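PDB 3THI: protein (thiaminase I) from Bacillus subtilis, which degrades thiamin as a transferase, exchanging its thiazole leaving group for another nucleophile at the pyrimidine methylene carbon. Local coordinates for residues F86-A91 with G95-L100; L116-V121 with Y128-T133; A164-D167 with Q171-E174. All blocks are in the same frame, centred on the assembly; numbering follows the deposited sequence.

Interaction 1: F86-A91 with G95-L100; sequences FALQGA and GEVYGL
A91 meets the 95-100 segment at V97, Y98 and G99. It sits where helix 85-90 gives way to a tight beta hairpin, in which strand 92-93 pairs antiparallel with the start of strand 96-112. A91 buries more area here than any other residue of the two segments. Its CB bond points toward the 95-100 segment, and the methyl CB lies 3.3 Å from G99 O. Its carbonyl does the polar work. Y98 N gives A91 O a hydrogen bond of 2.8 Å, almost straight at 177°. The same A91 O lies 3.6 Å from V97 CA.

V97 is second by buried area. With CG1 opposite the backbone N (chi1 175°), this methyl faces the helix end and serves two residues. It lies 4.5 Å from A91 CB and 4.4 Å from L88 CD1. L88 comes from the last turn of the helix, and its CD1 end comes nearer to the strand than its CB does. These are loose apolar contacts. V97 also touches I77 from a loop, and its backbone bonds to F72. G90 O, just before A91, is bonded to R341 NE. The contact also buries two polar atoms of G99. Neither G99 N nor G99 O has a hydrogen-bonding partner in the model, and the closest side-chain atom across the contact from G99 O is A91 CB.

Interaction 2: L116-V121 with Y128-T133; sequences LKIGQV and YKKIGT
K130 lies against the weakly bonded helix 116-119 and the residues after it, and meets four residues there along its length. It comes from the last turn of helix 124-131. Its chain is bent at chi2 (-59°) and straight beyond that. The lower half runs past apolar partners. K130 CB lies 3.8 Å from I118 CD1, and K130 CG lies 3.9 Å from V121 CG2. I118 and V121 each lie alongside K130, pointing the other way.

I118 CD1 has a second neighbour in I131 CG2, at 4.0 Å. There the two side chains cross at about a right angle. I118 and V121 also pack on L109 of strand 96-112, and I131 on M198 of helix 186-199. Two successive helices of the Thiaminase-1 family region, in the periplasmic-binding-protein-like clan, thus pack together and touch that strand and helix.

The outer half of K130 meets polar chains at right angles. Q120 NE2 stands 3.8 Å from K130 NZ, and K117 CD stands 4.2 Å from it. One water accepts from K130 NZ at 2.7 Å and, weakly, from Q120 NE2. K117 NZ is 5.0 Å from K130 NZ. No direct hydrogen bond joins the segments, so the union rests mainly on apolar packing, with a water bridge that is weak on the Q120 side, and the two lysine charges probably repel each other mildly.

Interaction 3: A164-D167 with Q171-E174; sequences ALID and QYTE
I166 packs against the backbone and side chains of residues 171-173. Its apolar side-chain contacts are with T173 and Y172. I166 CG1 lies 3.9 Å from T173 CG2, and the two side chains cross obliquely. I166 CD1 comes obliquely to the Y172 ring, 4.2 Å from CD1 of that tyrosine. T173 OG1 is opposite its own backbone N (chi1 176°), which turns CG2 to the isoleucine.

Other contacts are between methyl groups and the backbone. I166 CD1 lies 3.6 Å from T173 O. I166 CG2 lies 3.7 Å from Q171 O and 4.0 Å from Y172 CA. Helix 154-169 ends, and the loop that follows turns back so that 171-173 pack on I166. An alanine in place of I166 would lack CG1, CG2 and CD1, and is likely to open a gap beside T173 CG2 and the Y172 ring.

Polar links close the helix end and also reach distant parts of the chain. T169 OG1, at the helix end, bonds to the carbonyls of L165 and I166 and weakly to Q171 N. T173 OG1 bonds to Y175 N, as in an ST turn. Y172 OH reaches V339 O, while its ring also touches L260 of strand 260-269.

How the interactions relate
Interactions 1 and 3 each join a helix end to the chain just after it, with only three residues between their segments. Interaction 2 instead sets two successive short helices together. Each contact is partly buried, but interaction 2 lies farthest from the chain centre, about 24 Å from centre to centre, and two of its six touching residues are exposed, against none in interaction 1. Their chemistry differs. Interaction 1 has a direct backbone hydrogen bond, interaction 2 a bridging water, and interaction 3 packing alone. Strand 96-112 starts in interaction 1 and supplies L109 to interaction 2. R341 bonds to G90 in interaction 1 and makes a long, weak ion pair with E174, beside interaction 3.

Interaction 1: F86-A91 with G95-L100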
# COMPACT_ATOMS: atom_id res chain seq x y z
N PHE A 86 5.90 0.71 -14.13
CA PHE A 86 6.33 1.54 -13.01
C PHE A 86 6.64 0.70 -11.78
O PHE A 86 7.50 1.06 -10.97
CB PHE A 86 5.32 2.67 -12.71
CG PHE A 86 4.18 2.27 -11.81
CD1 PHE A 86 4.29 2.43 -10.43
CD2 PHE A 86 2.98 1.81 -12.33
CE1 PHE A 86 3.21 2.15 -9.59
CE2 PHE A 86 1.89 1.53 -11.50
CZ PHE A 86 2.01 1.71 -10.12
N ALA A 87 5.96 -0.44 -11.66
CA ALA A 87 6.18 -1.32 -10.52
C ALA A 87 7.52 -2.01 -10.66
O ALA A 87 8.33 -2.00 -9.73
CB ALA A 87 5.07 -2.34 -10.40
N LEU A 88 7.76 -2.58 -11.84
CA LEU A 88 9.00 -3.28 -12.09
C LEU A 88 10.20 -2.33 -11.94
O LEU A 88 11.23 -2.69 -11.36
CB LEU A 88 8.98 -3.91 -13.49
CG LEU A 88 10.12 -4.86 -13.86
CD1 LEU A 88 10.25 -5.96 -12.82
CD2 LEU A 88 9.91 -5.44 -15.25
N GLN A 89 10.01 -1.10 -12.40
CA GLN A 89 11.05 -0.08 -12.33
C GLN A 89 11.32 0.33 -10.88
O GLN A 89 12.46 0.52 -10.49
CB GLN A 89 10.66 1.14 -13.16
CG GLN A 89 11.83 2.04 -13.54
CD GLN A 89 12.84 1.35 -14.46
OE1 GLN A 89 14.03 1.67 -14.44
NE2 GLN A 89 12.36 0.40 -15.28
N GLY A 90 10.26 0.44 -10.09
CA GLY A 90 10.41 0.82 -8.69
C GLY A 90 11.09 -0.24 -7.84
O GLY A 90 11.43 0.01 -6.69
N ALA A 91 11.30 -1.42 -8.42
CA ALA A 91 11.94 -2.53 -7.72
C ALA A 91 13.43 -2.65 -8.04
O ALA A 91 14.09 -3.59 -7.60
CB ALA A 91 11.22 -3.83 -8.07
N GLY A 95 21.12 -0.78 -10.68
CA GLY A 95 20.95 -1.41 -11.97
C GLY A 95 20.37 -2.82 -11.91
O GLY A 95 20.32 -3.50 -12.93
N GLU A 96 19.90 -3.24 -10.74
CA GLU A 96 19.35 -4.59 -10.58
C GLU A 96 17.94 -4.63 -9.99
O GLU A 96 17.56 -3.77 -9.18
CB GLU A 96 20.28 -5.42 -9.68
CG GLU A 96 21.72 -5.47 -10.13
CD GLU A 96 22.57 -6.36 -9.24
OE1 GLU A 96 22.91 -5.92 -8.13
OE2 GLU A 96 22.89 -7.49 -9.65
N VAL A 97 17.16 -5.63 -10.41
CA VAL A 97 15.81 -5.83 -9.88
C VAL A 97 16.03 -6.57 -8.56
O VAL A 97 16.72 -7.59 -8.53
CB VAL A 97 14.95 -6.70 -10.82
CG1 VAL A 97 13.60 -6.99 -10.19
CG2 VAL A 97 14.78 -6.00 -12.16
N TYR A 98 15.52 -6.03 -7.46
CA TYR A 98 15.71 -6.66 -6.16
C TYR A 98 14.45 -7.22 -5.51
O TYR A 98 14.50 -7.74 -4.40
CB TYR A 98 16.42 -5.69 -5.21
CG TYR A 98 17.93 -5.82 -5.24
CD1 TYR A 98 18.57 -6.79 -4.47
CD2 TYR A 98 18.71 -4.99 -6.04
CE1 TYR A 98 19.95 -6.94 -4.49
CE2 TYR A 98 20.11 -5.13 -6.07
CZ TYR A 98 20.71 -6.10 -5.29
OH TYR A 98 22.08 -6.26 -5.31
N GLY A 99 13.33 -7.14 -6.23
CA GLY A 99 12.08 -7.62 -5.71
C GLY A 99 11.05 -7.79 -6.81
O GLY A 99 11.12 -7.14 -7.85
N LEU A 100 10.13 -8.73 -6.60
CA LEU A 100 9.08 -8.97 -7.58
C LEU A 100 7.81 -8.33 -7.07
O LEU A 100 7.24 -8.76 -6.06
CB LEU A 100 8.88 -10.48 -7.79
CG LEU A 100 10.11 -11.30 -8.22
CD1 LEU A 100 9.69 -12.69 -8.63
CD2 LEU A 100 10.85 -10.65 -9.37

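Interaction 2: L116-V121 with Y128-T133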
# COMPACT_ATOMS: atom_id res chain seq x y z
N LEU A 116 -22.72 13.37 -6.06
CA LEU A 116 -22.03 13.83 -7.26
C LEU A 116 -20.98 14.91 -6.99
O LEU A 116 -19.90 14.87 -7.58
CB LEU A 116 -23.05 14.32 -8.29
CG LEU A 116 -24.18 13.35 -8.65
CD1 LEU A 116 -25.10 14.01 -9.64
CD2 LEU A 116 -23.63 12.06 -9.24
N LYS A 117 -21.28 15.83 -6.09
CA LYS A 117 -20.35 16.93 -5.76
C LYS A 117 -18.96 16.49 -5.31
O LYS A 117 -17.97 17.15 -5.62
CB LYS A 117 -20.96 17.87 -4.72
CG LYS A 117 -22.10 18.70 -5.25
CD LYS A 117 -22.46 19.81 -4.27
CE LYS A 117 -23.58 20.68 -4.81
NZ LYS A 117 -23.75 21.90 -4.00
N ILE A 118 -18.90 15.40 -4.54
CA ILE A 118 -17.62 14.87 -4.06
C ILE A 118 -16.95 14.11 -5.21
O ILE A 118 -15.73 13.92 -5.21
CB ILE A 118 -17.80 13.92 -2.85
CG1 ILE A 118 -18.57 14.63 -1.73
CG2 ILE A 118 -16.44 13.51 -2.29
CD1 ILE A 118 -17.85 15.83 -1.12
N GLY A 119 -17.76 13.73 -6.19
CA GLY A 119 -17.25 13.01 -7.35
C GLY A 119 -16.37 13.87 -8.24
O GLY A 119 -15.54 13.35 -8.99
N GLN A 120 -16.55 15.18 -8.16
CA GLN A 120 -15.76 16.11 -8.97
C GLN A 120 -14.50 16.61 -8.27
O GLN A 120 -13.72 17.35 -8.86
CB GLN A 120 -16.63 17.29 -9.42
CG GLN A 120 -17.21 18.13 -8.29
CD GLN A 120 -18.25 19.13 -8.78
OE1 GLN A 120 -19.12 18.79 -9.58
NE2 GLN A 120 -18.15 20.37 -8.30
N VAL A 121 -14.31 16.20 -7.02
CA VAL A 121 -13.16 16.58 -6.21
C VAL A 121 -11.90 15.84 -6.67
O VAL A 121 -11.87 14.61 -6.71
CB VAL A 121 -13.40 16.27 -4.71
CG1 VAL A 121 -12.14 16.50 -3.90
CG2 VAL A 121 -14.52 17.13 -4.17
N TYR A 128 -11.87 20.12 0.84
CA TYR A 128 -12.16 21.01 1.96
C TYR A 128 -13.29 21.99 1.65
O TYR A 128 -14.10 22.30 2.53
CB TYR A 128 -10.91 21.79 2.37
CG TYR A 128 -11.17 22.72 3.53
CD1 TYR A 128 -11.23 22.24 4.84
CD2 TYR A 128 -11.41 24.07 3.32
CE1 TYR A 128 -11.53 23.09 5.90
CE2 TYR A 128 -11.72 24.93 4.37
CZ TYR A 128 -11.78 24.43 5.67
OH TYR A 128 -12.12 25.26 6.71
N LYS A 129 -13.33 22.50 0.42
CA LYS A 129 -14.38 23.44 0.03
C LYS A 129 -15.77 22.78 0.05
O LYS A 129 -16.78 23.47 0.15
CB LYS A 129 -14.10 24.01 -1.37
CG LYS A 129 -12.92 24.98 -1.39
CD LYS A 129 -12.72 25.64 -2.74
CE LYS A 129 -11.45 26.48 -2.74
NZ LYS A 129 -11.12 27.02 -4.09
N LYS A 130 -15.79 21.45 -0.00
CA LYS A 130 -17.02 20.67 -0.00
C LYS A 130 -17.45 20.19 1.37
O LYS A 130 -18.61 20.31 1.74
CB LYS A 130 -16.89 19.48 -0.95
CG LYS A 130 -16.73 19.88 -2.40
CD LYS A 130 -17.92 20.70 -2.89
CE LYS A 130 -17.66 21.21 -4.30
NZ LYS A 130 -18.88 21.84 -4.89
N ILE A 131 -16.52 19.60 2.11
CA ILE A 131 -16.85 19.09 3.44
C ILE A 131 -16.45 20.01 4.59
O ILE A 131 -17.03 19.92 5.68
CB ILE A 131 -16.30 17.68 3.66
CG1 ILE A 131 -14.79 17.67 3.62
CG2 ILE A 131 -16.88 16.72 2.61
CD1 ILE A 131 -14.19 16.36 4.03
N GLY A 132 -15.47 20.88 4.37
CA GLY A 132 -15.05 21.79 5.43
C GLY A 132 -14.36 21.16 6.62
O GLY A 132 -13.89 20.03 6.56
N THR A 133 -14.29 21.91 7.71
CA THR A 133 -13.65 21.45 8.94
C THR A 133 -14.57 20.55 9.76
O THR A 133 -15.78 20.77 9.80
CB THR A 133 -13.28 22.66 9.83
OG1 THR A 133 -12.33 23.49 9.16
CG2 THR A 133 -12.69 22.20 11.14
O HOH W 1 -20.14 21.90 -7.25

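Interaction 3: A164-D167 with Q171-E174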
# COMPACT_ATOMS: atom_id res chain seq x y z
N ALA A 164 3.62 13.67 -0.09
CA ALA A 164 3.14 15.02 -0.35
C ALA A 164 4.27 15.91 -0.85
O ALA A 164 4.08 16.68 -1.78
CB ALA A 164 2.53 15.62 0.93
N LEU A 165 5.45 15.76 -0.24
CA LEU A 165 6.60 16.57 -0.62
C LEU A 165 6.96 16.38 -2.09
O LEU A 165 7.38 17.33 -2.75
CB LEU A 165 7.80 16.24 0.27
CG LEU A 165 8.99 17.20 0.17
CD1 LEU A 165 8.55 18.59 0.54
CD2 LEU A 165 10.13 16.74 1.08
N ILE A 166 6.80 15.16 -2.59
CA ILE A 166 7.10 14.88 -3.99
C ILE A 166 6.16 15.68 -4.89
O ILE A 166 6.60 16.37 -5.80
CB ILE A 166 7.04 13.36 -4.31
CG1 ILE A 166 8.33 12.68 -3.84
CG2 ILE A 166 6.79 13.11 -5.81
CD1 ILE A 166 8.33 11.17 -3.97
N ASP A 167 4.86 15.65 -4.58
CA ASP A 167 3.88 16.36 -5.38
C ASP A 167 4.07 17.86 -5.29
O ASP A 167 3.78 18.59 -6.24
CB ASP A 167 2.46 15.96 -4.97
CG ASP A 167 2.20 14.46 -5.13
OD1 ASP A 167 2.79 13.85 -6.06
OD2 ASP A 167 1.42 13.90 -4.34
N GLN A 171 8.76 16.87 -8.58
CA GLN A 171 9.78 15.97 -9.07
C GLN A 171 9.82 14.66 -8.30
O GLN A 171 9.90 14.66 -7.07
CB GLN A 171 11.15 16.64 -9.04
CG GLN A 171 11.32 17.76 -10.08
CD GLN A 171 11.02 17.28 -11.50
OE1 GLN A 171 11.30 16.13 -11.85
NE2 GLN A 171 10.46 18.17 -12.31
N TYR A 172 9.73 13.54 -9.02
CA TYR A 172 9.79 12.24 -8.36
C TYR A 172 11.20 12.04 -7.86
O TYR A 172 12.16 12.51 -8.48
CB TYR A 172 9.42 11.08 -9.28
CG TYR A 172 9.68 9.71 -8.65
CD1 TYR A 172 8.84 9.20 -7.66
CD2 TYR A 172 10.79 8.92 -9.04
CE1 TYR A 172 9.07 7.95 -7.07
CE2 TYR A 172 11.03 7.67 -8.44
CZ TYR A 172 10.15 7.20 -7.46
OH TYR A 172 10.32 5.96 -6.90
N THR A 173 11.31 11.39 -6.71
CA THR A 173 12.60 11.06 -6.12
C THR A 173 12.45 9.78 -5.31
O THR A 173 11.38 9.49 -4.78
CB THR A 173 13.14 12.17 -5.19
OG1 THR A 173 14.36 11.72 -4.59
CG2 THR A 173 12.17 12.53 -4.09
N GLU A 174 13.51 8.98 -5.28
CA GLU A 174 13.49 7.75 -4.49
C GLU A 174 14.02 8.06 -3.10
O GLU A 174 14.21 7.16 -2.28
CB GLU A 174 14.34 6.66 -5.15
CG GLU A 174 13.78 6.21 -6.48
CD GLU A 174 14.37 4.90 -6.96
OE1 GLU A 174 15.45 4.53 -6.48
OE2 GLU A 174 13.73 4.25 -7.81